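Invasion protein InvA (Salmonella enterica, PDB 2X49) forms part of the type III secretion export apparatus in the inner membrane and is involved in invasion of the intestinal epithelium, this chain being its C-terminal domain. Local coordinates at residues A[9-14]-A[47-52]; A[13-18]-A[57-62]; A[39-44]-A[143-148]; A[72-77]-A[104-109]. All blocks are in the same frame, centred on the assembly; numbering follows the deposited sequence.

Contact 1: A[9-14]-A[47-52]; sequences PLILLV and LLRDGE
Leu12 and Leu48 meet on one face of a beta ladder. CD2 of Leu48 sits 3.9 Å from CD1 of Leu12 and reaches its CB as well. Val14 CG1 is a looser neighbour of Leu48 CD2. On the other face Leu13 runs alongside the stem of Arg49, both side chains pointing the same way. Leu13 CD2 touches Arg49 CB at 3.7 Å and is also in contact with CG and CD of that arginine. The arginine chain then bends at its third torsion (chi3 -46°). This brings the guanidinium over Ile11, whose CD1 lies on one of its faces, 3.7 Å from Arg49 NH2. Strands 10-14 and 46-50 are parallel neighbours in a mixed four-stranded sheet, with 46-50 at its border. Helices 16-24 and 27-39 connect them, in a beta-alpha-beta crossover. Five backbone bonds hold the pair. They start with Leu47 N to Leu10 O at 2.9 Å and end with Gly51 N to Val14 O, also 2.9 Å. Leu12 N to Leu47 O is the shortest, at 2.8 Å. At the N-terminal end Pro9 CB rests against Leu47 CD1. At the other end Asp50 CB turns away from strand 10-14, and its carboxylate forms salt bridges with Lys16 and Arg19.

Contact 2: A[13-18]-A[57-62]; sequences LVPKSR and NSIVLL
Leu13 pairs with Val60 through two backbone bonds, Leu13 N to Val60 O at 2.8 Å and Val60 N to Leu13 O at 2.9 Å. Each donor lies in the plane of the carbonyl it meets. This is an antiparallel hydrogen-bonded pair, and the two side chains lie side by side on one face with their CB atoms 4.0 Å apart. Val14 points to the other face. Its CG1 presses on Ile59 CD1 at 3.4 Å, tighter than usual van der Waals contact. Pro15 has no N-H to offer Ser58 O, and its CD lies 3.2 Å from that oxygen instead. Ser58 O is buried and has no hydrogen-bond partner in the model. The side chain of Arg18 bends at its second torsion (chi2 -78°), and NH2 makes a weak bond of 3.2 Å to Asn57 OD1. The same guanidinium is held more firmly by Asp56 O and Asp76. Strand 10-14 lies between 46-50 and 58-63, with 66-72 beyond, and Pro15 leads from it to helix 16-24.

Contact 3: A[39-44]-A[143-148]; sequences YGVRLP and EYFGIQ
The loop that joins helix 27-39 to strand 46-50 packs here against the turn leading into helix 147-158. Gly146 is the N-cap of that helix. Tyr144 has the largest share of the contact. Its CG sits between the backbone N and the carbonyl carbon (chi1 61°), and the ring extends across the loop. Leu43 CD2 lies over one face of the Tyr144 ring, 4.1 Å from its centroid, in a CH-pi contact. Offset toward the rim, Leu43 CD2 touches Tyr144 CZ at 3.8 Å. Val41 CG2 approaches the edge of the same ring. Nearer the backbone, Pro44 crosses the tyrosine side chain at about a right angle, with its CG 3.6 Å from Tyr144 CB. Phe145 reaches the start of the loop. Its CE1 meets Val41 CG1 at 3.5 Å. One water links the two backbones. It donates to Arg42 O at 2.7 Å and to Tyr144 O at 2.8 Å. The Tyr144 hydroxyl is hydrogen-bonded to Leu137 O, and Phe35 of helix 27-39 also packs on this tyrosine. The side chains meet mainly through apolar atoms, while the water supplies hydrogens to two carbonyls, both acceptors, that could not bond to each other.

Contact 4: A[72-77]-A[104-109]; sequences TVYFDL and YFWVTH
Trp106 projects from strand 102-107 of the antiparallel sheet toward the loop 72-77, which ends in a type I beta turn from Tyr74 to Leu77. Trp106 CB meets Leu77 CD1 at 4.0 Å. CG lies anti to the carbonyl carbon (chi1 -59°), which sets the face of the indole against Tyr74. In the five-membered ring, Trp106 CD1 touches Tyr74 CD2 at 3.7 Å. The tyrosine comes edge-on to the indole face, with the planes at 65°, a T-shaped pair. Tyr74 CB stands over the six-membered ring of Trp106, 4.1 Å from its centroid, in a CH-pi contact. The backbone N of Tyr74 lies over the indole face as well. At the edge, Trp106 CE3 faces Leu77 C. Tyr74 O lies above the ring plane, 3.5 Å from Trp106 CZ3. At the far corner, CH2 reaches Val73 CG1. At the last residue of the turn, Leu77 CB packs against Val107 O. Thr108 is the N-cap of helix 109-116, and a calcium ion held by Asn93 and Glu111 lies close to its side chain. His109 NE2 and the carbonyls of Phe75 and Leu77 share one water, and a bound mercury ion lies beside this histidine. Trp106 NE1 donates to a second water at 2.9 Å, which in turn donates to Thr72 O.

How the contacts relate
Contacts 1 and 2 belong to one mixed sheet and share Leu13 and Val14 of strand 10-14. Contact 1 is its parallel pairing, with an exposed border strand. Contact 2 is antiparallel and buried. Both rest on direct backbone bonds, whereas contacts 3 and 4 rely on aromatic packing and water bridges. Contact 3 is buried and joins a loop to a helix start. It touches contact 1 where Pro44 meets Pro9 and Leu10. Contact 4 is partly buried and lies between the mixed sheet and the antiparallel one. It meets contact 2 through the Arg18 to Asp76 salt bridge and where Val73 N meets Asn57 O, a probable hydrogen bond. Contacts 3 and 4 lie far apart, their centres about 31 Å from each other.

Contact 1: A[9-14]-A[47-52]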
loop_
_atom_site.group_PDB
_atom_site.type_symbol
_atom_site.label_atom_id
_atom_site.label_comp_id
_atom_site.label_asym_id
_atom_site.label_seq_id
_atom_site.Cartn_x
_atom_site.Cartn_y
_atom_site.Cartn_z
ATOM N N PRO A 9 18.537 2.980 10.413
ATOM C CA PRO A 9 18.597 2.426 9.035
ATOM C C PRO A 9 17.820 1.173 8.780
ATOM O O PRO A 9 17.591 0.347 9.644
ATOM C CB PRO A 9 20.084 2.129 8.842
ATOM C CG PRO A 9 20.612 1.980 10.268
ATOM C CD PRO A 9 19.826 2.910 11.106
ATOM N N LEU A 10 17.376 1.079 7.557
ATOM C CA LEU A 10 16.720 -0.125 7.062
ATOM C C LEU A 10 17.809 -1.085 6.643
ATOM O O LEU A 10 18.852 -0.659 6.182
ATOM C CB LEU A 10 15.859 0.214 5.839
ATOM C CG LEU A 10 14.696 1.163 6.074
ATOM C CD1 LEU A 10 14.179 1.635 4.733
ATOM C CD2 LEU A 10 13.635 0.516 6.899
ATOM N N ILE A 11 17.576 -2.380 6.803
ATOM C CA ILE A 11 18.563 -3.391 6.404
ATOM C C ILE A 11 17.866 -4.375 5.484
ATOM O O ILE A 11 16.766 -4.811 5.762
ATOM C CB ILE A 11 19.188 -4.154 7.587
ATOM C CG1 ILE A 11 19.928 -3.203 8.499
ATOM C CG2 ILE A 11 20.145 -5.290 7.074
ATOM C CD1 ILE A 11 20.341 -3.795 9.851
ATOM N N LEU A 12 18.490 -4.635 4.345
ATOM C CA LEU A 12 18.047 -5.724 3.448
ATOM C C LEU A 12 19.070 -6.840 3.509
ATOM O O LEU A 12 20.226 -6.641 3.213
ATOM C CB LEU A 12 17.927 -5.249 2.015
ATOM C CG LEU A 12 17.006 -4.082 1.746
ATOM C CD1 LEU A 12 17.019 -3.596 0.287
ATOM C CD2 LEU A 12 15.615 -4.466 2.108
ATOM N N LEU A 13 18.637 -7.993 3.949
ATOM C CA LEU A 13 19.509 -9.201 3.897
ATOM C C LEU A 13 19.294 -9.779 2.494
ATOM O O LEU A 13 18.189 -10.009 2.063
ATOM C CB LEU A 13 19.137 -10.233 4.950
ATOM C CG LEU A 13 19.107 -9.817 6.432
ATOM C CD1 LEU A 13 18.773 -10.985 7.309
ATOM C CD2 LEU A 13 20.421 -9.116 6.806
ATOM N N VAL A 14 20.406 -9.973 1.798
ATOM C CA VAL A 14 20.437 -10.438 0.404
ATOM C C VAL A 14 21.362 -11.650 0.274
ATOM O O VAL A 14 22.211 -11.885 1.103
ATOM C CB VAL A 14 20.882 -9.296 -0.550
ATOM C CG1 VAL A 14 19.981 -8.037 -0.318
ATOM C CG2 VAL A 14 22.350 -8.950 -0.339
ATOM N N LEU A 47 20.894 -0.210 4.184
ATOM C CA LEU A 47 22.129 -1.023 4.262
ATOM C C LEU A 47 21.845 -2.416 3.698
ATOM O O LEU A 47 20.807 -3.025 3.950
ATOM C CB LEU A 47 22.692 -1.148 5.702
ATOM C CG LEU A 47 22.735 0.146 6.509
ATOM C CD1 LEU A 47 23.166 -0.080 7.956
ATOM C CD2 LEU A 47 23.671 1.150 5.866
ATOM N N LEU A 48 22.763 -2.894 2.898
ATOM C CA LEU A 48 22.743 -4.315 2.443
ATOM C C LEU A 48 23.683 -5.147 3.300
ATOM O O LEU A 48 24.815 -4.748 3.626
ATOM C CB LEU A 48 23.161 -4.495 0.964
ATOM C CG LEU A 48 22.421 -3.698 -0.105
ATOM C CD1 LEU A 48 22.834 -4.144 -1.529
ATOM C CD2 LEU A 48 20.933 -3.667 0.022
ATOM N N ARG A 49 23.195 -6.329 3.643
ATOM C CA ARG A 49 23.949 -7.308 4.435
ATOM C C ARG A 49 23.755 -8.691 3.834
ATOM O O ARG A 49 22.678 -9.003 3.376
ATOM C CB ARG A 49 23.499 -7.267 5.893
ATOM C CG ARG A 49 24.144 -8.249 6.816
ATOM C CD ARG A 49 23.857 -7.900 8.307
ATOM N NE ARG A 49 24.060 -6.474 8.611
ATOM C CZ ARG A 49 23.757 -5.897 9.776
ATOM N NH1 ARG A 49 23.230 -6.614 10.755
ATOM N NH2 ARG A 49 23.966 -4.597 9.964
ATOM N N ASP A 50 24.801 -9.492 3.752
ATOM C CA ASP A 50 24.592 -10.844 3.220
ATOM C C ASP A 50 23.878 -11.684 4.280
ATOM O O ASP A 50 24.253 -11.710 5.419
ATOM C CB ASP A 50 25.932 -11.472 2.837
ATOM C CG ASP A 50 26.598 -10.774 1.656
ATOM O OD1 ASP A 50 25.977 -9.875 1.025
ATOM O OD2 ASP A 50 27.775 -11.108 1.390
ATOM N N GLY A 51 22.813 -12.339 3.867
ATOM C CA GLY A 51 22.030 -13.195 4.773
ATOM C C GLY A 51 22.431 -14.643 4.745
ATOM O O GLY A 51 22.371 -15.325 3.748
ATOM N N GLU A 52 22.809 -15.103 5.921
ATOM C CA GLU A 52 23.151 -16.495 6.113
ATOM C C GLU A 52 22.010 -17.403 5.670
ATOM O O GLU A 52 20.855 -17.220 6.014
ATOM C CB GLU A 52 23.530 -16.775 7.589
ATOM C CG GLU A 52 24.893 -16.212 8.016
ATOM C CD GLU A 52 24.836 -14.795 8.606
ATOM O OE1 GLU A 52 23.811 -14.083 8.428
ATOM O OE2 GLU A 52 25.830 -14.381 9.251
#

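Contact 2: A[13-18]-A[57-62]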
loop_
_atom_site.group_PDB
_atom_site.type_symbol
_atom_site.label_atom_id
_atom_site.label_comp_id
_atom_site.label_asym_id
_atom_site.label_seq_id
_atom_site.Cartn_x
_atom_site.Cartn_y
_atom_site.Cartn_z
ATOM N N LEU A 13 18.637 -7.993 3.949
ATOM C CA LEU A 13 19.509 -9.201 3.897
ATOM C C LEU A 13 19.294 -9.779 2.494
ATOM O O LEU A 13 18.189 -10.009 2.063
ATOM C CB LEU A 13 19.137 -10.233 4.950
ATOM C CG LEU A 13 19.107 -9.817 6.432
ATOM C CD1 LEU A 13 18.773 -10.985 7.309
ATOM C CD2 LEU A 13 20.421 -9.116 6.806
ATOM N N VAL A 14 20.406 -9.973 1.798
ATOM C CA VAL A 14 20.437 -10.438 0.404
ATOM C C VAL A 14 21.362 -11.650 0.274
ATOM O O VAL A 14 22.211 -11.885 1.103
ATOM C CB VAL A 14 20.882 -9.296 -0.550
ATOM C CG1 VAL A 14 19.981 -8.037 -0.318
ATOM C CG2 VAL A 14 22.350 -8.950 -0.339
ATOM N N PRO A 15 21.166 -12.420 -0.792
ATOM C CA PRO A 15 22.117 -13.507 -1.007
ATOM C C PRO A 15 23.482 -12.994 -1.417
ATOM O O PRO A 15 23.605 -12.113 -2.218
ATOM C CB PRO A 15 21.481 -14.296 -2.171
ATOM C CG PRO A 15 20.072 -13.837 -2.292
ATOM C CD PRO A 15 20.101 -12.404 -1.820
ATOM N N LYS A 16 24.483 -13.603 -0.820
ATOM C CA LYS A 16 25.880 -13.329 -1.156
ATOM C C LYS A 16 26.101 -13.376 -2.665
ATOM O O LYS A 16 26.779 -12.525 -3.245
ATOM C CB LYS A 16 26.830 -14.266 -0.395
ATOM C CG LYS A 16 28.293 -13.981 -0.596
ATOM C CD LYS A 16 29.209 -14.907 0.213
ATOM C CE LYS A 16 29.091 -14.770 1.758
ATOM N NZ LYS A 16 29.175 -13.359 2.270
ATOM N N SER A 17 25.427 -14.336 -3.274
ATOM C CA SER A 17 25.507 -14.570 -4.727
ATOM C C SER A 17 24.920 -13.479 -5.590
ATOM O O SER A 17 25.168 -13.460 -6.792
ATOM C CB SER A 17 24.827 -15.878 -5.159
ATOM O OG SER A 17 23.422 -15.836 -4.920
ATOM N N ARG A 18 24.108 -12.610 -4.987
ATOM C CA ARG A 18 23.434 -11.520 -5.720
ATOM C C ARG A 18 23.931 -10.128 -5.334
ATOM O O ARG A 18 23.574 -9.135 -5.946
ATOM C CB ARG A 18 21.900 -11.580 -5.499
ATOM C CG ARG A 18 21.233 -12.886 -5.959
ATOM C CD ARG A 18 21.052 -12.943 -7.410
ATOM N NE ARG A 18 20.176 -14.050 -7.774
ATOM C CZ ARG A 18 19.939 -14.444 -9.028
ATOM N NH1 ARG A 18 20.530 -13.809 -10.029
ATOM N NH2 ARG A 18 19.097 -15.427 -9.277
ATOM N N ASN A 57 17.247 -16.375 -4.454
ATOM C CA ASN A 57 16.034 -15.648 -4.878
ATOM C C ASN A 57 15.204 -15.165 -3.691
ATOM O O ASN A 57 13.988 -15.106 -3.729
ATOM C CB ASN A 57 15.199 -16.551 -5.808
ATOM C CG ASN A 57 15.971 -16.946 -7.076
ATOM O OD1 ASN A 57 16.299 -15.942 -7.892
ATOM N ND2 ASN A 57 16.258 -18.123 -7.298
ATOM N N SER A 58 15.914 -14.909 -2.620
ATOM C CA SER A 58 15.260 -14.429 -1.362
ATOM C C SER A 58 15.870 -13.141 -0.844
ATOM O O SER A 58 17.079 -12.932 -0.907
ATOM C CB SER A 58 15.376 -15.527 -0.270
ATOM O OG SER A 58 14.754 -16.733 -0.664
ATOM N N ILE A 59 15.029 -12.310 -0.242
ATOM C CA ILE A 59 15.441 -11.029 0.390
ATOM C C ILE A 59 14.686 -10.875 1.686
ATOM O O ILE A 59 13.534 -11.236 1.744
ATOM C CB ILE A 59 15.107 -9.787 -0.514
ATOM C CG1 ILE A 59 15.863 -9.861 -1.869
ATOM C CG2 ILE A 59 15.428 -8.498 0.213
ATOM C CD1 ILE A 59 17.267 -9.342 -1.840
ATOM N N VAL A 60 15.359 -10.442 2.737
ATOM C CA VAL A 60 14.688 -10.067 3.993
ATOM C C VAL A 60 14.833 -8.609 4.347
ATOM O O VAL A 60 15.895 -7.986 4.312
ATOM C CB VAL A 60 15.247 -10.893 5.199
ATOM C CG1 VAL A 60 14.381 -10.723 6.516
ATOM C CG2 VAL A 60 15.332 -12.357 4.860
ATOM N N LEU A 61 13.701 -8.047 4.726
ATOM C CA LEU A 61 13.663 -6.664 5.195
ATOM C C LEU A 61 13.622 -6.634 6.707
ATOM O O LEU A 61 12.729 -7.189 7.319
ATOM C CB LEU A 61 12.430 -5.928 4.580
ATOM C CG LEU A 61 12.144 -4.548 5.198
ATOM C CD1 LEU A 61 13.245 -3.571 4.859
ATOM C CD2 LEU A 61 10.752 -4.071 4.746
ATOM N N LEU A 62 14.581 -5.922 7.287
ATOM C CA LEU A 62 14.624 -5.624 8.719
ATOM C C LEU A 62 14.371 -4.139 8.942
ATOM O O LEU A 62 14.928 -3.241 8.309
ATOM C CB LEU A 62 15.975 -5.943 9.369
ATOM C CG LEU A 62 16.604 -7.273 9.089
ATOM C CD1 LEU A 62 17.893 -7.386 9.938
ATOM C CD2 LEU A 62 15.602 -8.389 9.345
#

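Contact 3: A[39-44]-A[143-148]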
loop_
_atom_site.group_PDB
_atom_site.type_symbol
_atom_site.label_atom_id
_atom_site.label_comp_id
_atom_site.label_asym_id
_atom_site.label_seq_id
_atom_site.Cartn_x
_atom_site.Cartn_y
_atom_site.Cartn_z
ATOM N N TYR A 39 5.782 8.573 -2.956
ATOM C CA TYR A 39 5.042 8.808 -1.697
ATOM C C TYR A 39 5.262 10.169 -1.041
ATOM O O TYR A 39 4.474 10.569 -0.146
ATOM C CB TYR A 39 5.336 7.685 -0.678
ATOM C CG TYR A 39 4.811 6.363 -1.133
ATOM C CD1 TYR A 39 3.456 6.062 -1.078
ATOM C CD2 TYR A 39 5.662 5.435 -1.715
ATOM C CE1 TYR A 39 2.964 4.886 -1.561
ATOM C CE2 TYR A 39 5.169 4.215 -2.203
ATOM C CZ TYR A 39 3.837 3.949 -2.100
ATOM O OH TYR A 39 3.381 2.771 -2.599
ATOM N N GLY A 40 6.297 10.865 -1.441
ATOM C CA GLY A 40 6.561 12.217 -0.975
ATOM C C GLY A 40 7.281 12.345 0.332
ATOM O O GLY A 40 7.383 13.437 0.894
ATOM N N VAL A 41 7.787 11.229 0.796
ATOM C CA VAL A 41 8.598 11.219 2.036
ATOM C C VAL A 41 9.870 10.420 1.856
ATOM O O VAL A 41 10.024 9.582 0.969
ATOM C CB VAL A 41 7.800 10.762 3.269
ATOM C CG1 VAL A 41 6.529 11.674 3.472
ATOM C CG2 VAL A 41 7.405 9.320 3.102
ATOM N N ARG A 42 10.795 10.699 2.742
ATOM C CA ARG A 42 12.146 10.147 2.646
ATOM C C ARG A 42 12.288 8.931 3.523
ATOM O O ARG A 42 11.810 8.901 4.658
ATOM C CB ARG A 42 13.161 11.159 3.091
ATOM C CG ARG A 42 13.093 12.503 2.456
ATOM C CD ARG A 42 13.903 12.485 1.221
ATOM N NE ARG A 42 14.116 13.827 0.665
ATOM C CZ ARG A 42 14.714 14.013 -0.505
ATOM N NH1 ARG A 42 15.168 12.969 -1.138
ATOM N NH2 ARG A 42 14.865 15.210 -1.020
ATOM N N LEU A 43 12.895 7.897 2.951
ATOM C CA LEU A 43 13.293 6.746 3.789
ATOM C C LEU A 43 14.596 6.960 4.516
ATOM O O LEU A 43 15.394 7.789 4.128
ATOM C CB LEU A 43 13.410 5.469 2.920
ATOM C CG LEU A 43 12.173 4.968 2.161
ATOM C CD1 LEU A 43 12.523 3.852 1.134
ATOM C CD2 LEU A 43 11.200 4.437 3.151
ATOM N N PRO A 44 14.836 6.174 5.582
ATOM C CA PRO A 44 16.167 6.130 6.158
ATOM C C PRO A 44 17.153 5.525 5.187
ATOM O O PRO A 44 16.784 5.026 4.130
ATOM C CB PRO A 44 16.016 5.124 7.308
ATOM C CG PRO A 44 14.544 5.077 7.582
ATOM C CD PRO A 44 13.922 5.242 6.264
ATOM N N GLU A 143 7.493 4.135 11.580
ATOM C CA GLU A 143 8.849 3.758 12.018
ATOM C C GLU A 143 9.874 4.794 11.647
ATOM O O GLU A 143 10.926 4.866 12.304
ATOM C CB GLU A 143 9.294 2.363 11.490
ATOM C CG GLU A 143 8.464 1.184 12.036
ATOM C CD GLU A 143 8.749 0.852 13.498
ATOM O OE1 GLU A 143 9.749 1.352 14.076
ATOM O OE2 GLU A 143 7.967 0.052 14.063
ATOM N N TYR A 144 9.558 5.593 10.636
ATOM C CA TYR A 144 10.536 6.567 10.030
ATOM C C TYR A 144 9.996 7.949 9.670
ATOM O O TYR A 144 10.655 8.771 9.049
ATOM C CB TYR A 144 11.271 5.937 8.802
ATOM C CG TYR A 144 10.353 5.543 7.710
ATOM C CD1 TYR A 144 9.865 6.485 6.806
ATOM C CD2 TYR A 144 9.846 4.262 7.634
ATOM C CE1 TYR A 144 8.944 6.153 5.856
ATOM C CE2 TYR A 144 8.970 3.906 6.688
ATOM C CZ TYR A 144 8.483 4.842 5.800
ATOM O OH TYR A 144 7.523 4.540 4.882
ATOM N N PHE A 145 8.761 8.194 10.051
ATOM C CA PHE A 145 8.065 9.486 9.734
ATOM C C PHE A 145 7.211 9.970 10.895
ATOM O O PHE A 145 6.391 9.225 11.430
ATOM C CB PHE A 145 7.172 9.296 8.497
ATOM C CG PHE A 145 6.454 10.536 8.072
ATOM C CD1 PHE A 145 7.032 11.421 7.181
ATOM C CD2 PHE A 145 5.186 10.832 8.595
ATOM C CE1 PHE A 145 6.341 12.595 6.808
ATOM C CE2 PHE A 145 4.535 12.010 8.243
ATOM C CZ PHE A 145 5.114 12.883 7.365
ATOM N N GLY A 146 7.399 11.239 11.225
ATOM C CA GLY A 146 6.658 11.924 12.331
ATOM C C GLY A 146 6.588 13.427 12.254
ATOM O O GLY A 146 6.618 14.025 11.201
ATOM N N ILE A 147 6.556 14.040 13.420
ATOM C CA ILE A 147 6.312 15.485 13.511
ATOM C C ILE A 147 7.421 16.308 12.890
ATOM O O ILE A 147 7.197 17.364 12.307
ATOM C CB ILE A 147 6.143 15.954 14.993
ATOM C CG1 ILE A 147 4.841 15.417 15.555
ATOM C CG2 ILE A 147 6.188 17.440 15.058
ATOM C CD1 ILE A 147 3.621 15.950 14.846
ATOM N N GLN A 148 8.641 15.836 13.062
ATOM C CA GLN A 148 9.803 16.581 12.553
ATOM C C GLN A 148 9.745 16.630 11.043
ATOM O O GLN A 148 9.977 17.668 10.444
ATOM C CB GLN A 148 11.172 16.044 13.033
ATOM C CG GLN A 148 11.442 16.280 14.503
ATOM C CD GLN A 148 11.040 17.652 14.993
ATOM O OE1 GLN A 148 10.058 17.775 15.725
ATOM N NE2 GLN A 148 11.819 18.687 14.652
HETATM O O HOH W 1 10.504 10.239 6.633
#

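Contact 4: A[72-77]-A[104-109]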
loop_
_atom_site.group_PDB
_atom_site.type_symbol
_atom_site.label_atom_id
_atom_site.label_comp_id
_atom_site.label_asym_id
_atom_site.label_seq_id
_atom_site.Cartn_x
_atom_site.Cartn_y
_atom_site.Cartn_z
ATOM N N THR A 72 10.338 -13.332 -1.805
ATOM C CA THR A 72 10.899 -14.171 -2.862
ATOM C C THR A 72 10.836 -13.412 -4.187
ATOM O O THR A 72 9.787 -12.979 -4.594
ATOM C CB THR A 72 10.068 -15.442 -2.965
ATOM O OG1 THR A 72 10.157 -16.149 -1.710
ATOM C CG2 THR A 72 10.454 -16.324 -4.163
ATOM N N VAL A 73 11.999 -13.192 -4.776
ATOM C CA VAL A 73 12.145 -12.496 -6.026
ATOM C C VAL A 73 12.983 -13.380 -6.944
ATOM O O VAL A 73 14.123 -13.635 -6.624
ATOM C CB VAL A 73 12.880 -11.131 -5.839
ATOM C CG1 VAL A 73 13.154 -10.434 -7.203
ATOM C CG2 VAL A 73 12.113 -10.200 -4.918
ATOM N N TYR A 74 12.408 -13.830 -8.047
ATOM C CA TYR A 74 13.159 -14.638 -9.055
ATOM C C TYR A 74 13.837 -13.694 -10.008
ATOM O O TYR A 74 13.339 -13.343 -11.069
ATOM C CB TYR A 74 12.266 -15.723 -9.733
ATOM C CG TYR A 74 11.940 -16.849 -8.780
ATOM C CD1 TYR A 74 12.803 -17.936 -8.617
ATOM C CD2 TYR A 74 10.777 -16.850 -8.006
ATOM C CE1 TYR A 74 12.577 -18.894 -7.733
ATOM C CE2 TYR A 74 10.528 -17.829 -7.120
ATOM C CZ TYR A 74 11.408 -18.873 -6.987
ATOM O OH TYR A 74 11.193 -19.881 -6.075
ATOM N N PHE A 75 15.052 -13.337 -9.635
ATOM C CA PHE A 75 15.851 -12.300 -10.304
ATOM C C PHE A 75 16.053 -12.542 -11.797
ATOM O O PHE A 75 16.158 -11.593 -12.590
ATOM C CB PHE A 75 17.229 -12.107 -9.653
ATOM C CG PHE A 75 17.161 -11.505 -8.275
ATOM C CD1 PHE A 75 16.887 -10.173 -8.126
ATOM C CD2 PHE A 75 17.294 -12.298 -7.136
ATOM C CE1 PHE A 75 16.795 -9.608 -6.856
ATOM C CE2 PHE A 75 17.186 -11.733 -5.846
ATOM C CZ PHE A 75 16.952 -10.398 -5.728
ATOM N N ASP A 76 16.083 -13.802 -12.164
ATOM C CA ASP A 76 16.369 -14.199 -13.562
ATOM C C ASP A 76 15.087 -14.469 -14.385
ATOM O O ASP A 76 15.159 -14.834 -15.555
ATOM C CB ASP A 76 17.315 -15.421 -13.587
ATOM C CG ASP A 76 18.609 -15.195 -12.766
ATOM O OD1 ASP A 76 19.103 -14.062 -12.743
ATOM O OD2 ASP A 76 19.075 -16.156 -12.112
ATOM N N LEU A 77 13.922 -14.280 -13.748
ATOM C CA LEU A 77 12.584 -14.562 -14.379
ATOM C C LEU A 77 11.752 -13.264 -14.436
ATOM O O LEU A 77 12.196 -12.205 -14.035
ATOM C CB LEU A 77 11.813 -15.679 -13.637
ATOM C CG LEU A 77 12.501 -17.051 -13.388
ATOM C CD1 LEU A 77 11.658 -18.049 -12.613
ATOM C CD2 LEU A 77 12.900 -17.608 -14.786
ATOM N N TYR A 104 2.129 -15.771 -6.355
ATOM C CA TYR A 104 2.976 -15.065 -7.347
ATOM C C TYR A 104 3.497 -16.048 -8.372
ATOM O O TYR A 104 4.023 -17.081 -8.020
ATOM C CB TYR A 104 4.146 -14.379 -6.656
ATOM C CG TYR A 104 3.716 -13.437 -5.571
ATOM C CD1 TYR A 104 3.551 -12.107 -5.819
ATOM C CD2 TYR A 104 3.492 -13.899 -4.275
ATOM C CE1 TYR A 104 3.138 -11.262 -4.827
ATOM C CE2 TYR A 104 3.065 -13.049 -3.273
ATOM C CZ TYR A 104 2.917 -11.717 -3.562
ATOM O OH TYR A 104 2.532 -10.764 -2.649
ATOM N N PHE A 105 3.374 -15.667 -9.637
ATOM C CA PHE A 105 3.676 -16.540 -10.763
ATOM C C PHE A 105 4.764 -15.932 -11.621
ATOM O O PHE A 105 4.688 -14.792 -12.080
ATOM C CB PHE A 105 2.395 -16.772 -11.585
ATOM C CG PHE A 105 1.317 -17.504 -10.813
ATOM C CD1 PHE A 105 1.251 -18.884 -10.813
ATOM C CD2 PHE A 105 0.396 -16.797 -10.066
ATOM C CE1 PHE A 105 0.286 -19.545 -10.065
ATOM C CE2 PHE A 105 -0.596 -17.463 -9.341
ATOM C CZ PHE A 105 -0.622 -18.802 -9.312
ATOM N N TRP A 106 5.775 -16.743 -11.813
ATOM C CA TRP A 106 6.963 -16.311 -12.564
ATOM C C TRP A 106 7.185 -17.280 -13.755
ATOM O O TRP A 106 7.048 -18.518 -13.651
ATOM C CB TRP A 106 8.210 -16.279 -11.682
ATOM C CG TRP A 106 8.146 -15.372 -10.452
ATOM C CD1 TRP A 106 7.474 -15.632 -9.268
ATOM C CD2 TRP A 106 8.767 -14.121 -10.301
ATOM N NE1 TRP A 106 7.689 -14.621 -8.419
ATOM C CE2 TRP A 106 8.461 -13.654 -9.013
ATOM C CE3 TRP A 106 9.591 -13.346 -11.117
ATOM C CZ2 TRP A 106 8.944 -12.431 -8.519
ATOM C CZ3 TRP A 106 10.047 -12.155 -10.652
ATOM C CH2 TRP A 106 9.749 -11.686 -9.344
ATOM N N VAL A 107 7.622 -16.673 -14.864
ATOM C CA VAL A 107 7.909 -17.402 -16.087
ATOM C C VAL A 107 9.252 -16.965 -16.681
ATOM O O VAL A 107 9.853 -15.950 -16.323
ATOM C CB VAL A 107 6.784 -17.241 -17.145
ATOM C CG1 VAL A 107 5.460 -17.762 -16.602
ATOM C CG2 VAL A 107 6.668 -15.829 -17.596
ATOM N N THR A 108 9.686 -17.765 -17.630
ATOM C CA THR A 108 10.895 -17.388 -18.351
ATOM C C THR A 108 10.676 -16.168 -19.208
ATOM O O THR A 108 9.552 -15.812 -19.580
ATOM C CB THR A 108 11.478 -18.550 -19.231
ATOM O OG1 THR A 108 10.581 -18.825 -20.328
ATOM C CG2 THR A 108 11.735 -19.820 -18.391
ATOM N N HIS A 109 11.782 -15.589 -19.632
ATOM C CA HIS A 109 11.729 -14.420 -20.506
ATOM C C HIS A 109 11.027 -14.765 -21.825
ATOM O O HIS A 109 10.151 -14.028 -22.333
ATOM C CB HIS A 109 13.103 -13.807 -20.751
ATOM C CG HIS A 109 13.653 -13.060 -19.571
ATOM N ND1 HIS A 109 13.761 -11.689 -19.538
ATOM C CD2 HIS A 109 14.122 -13.496 -18.381
ATOM C CE1 HIS A 109 14.286 -11.309 -18.385
ATOM N NE2 HIS A 109 14.510 -12.386 -17.657
HETATM O O HOH W 2 7.270 -13.959 -5.588
HETATM O O HOH W 3 14.883 -11.249 -14.761
#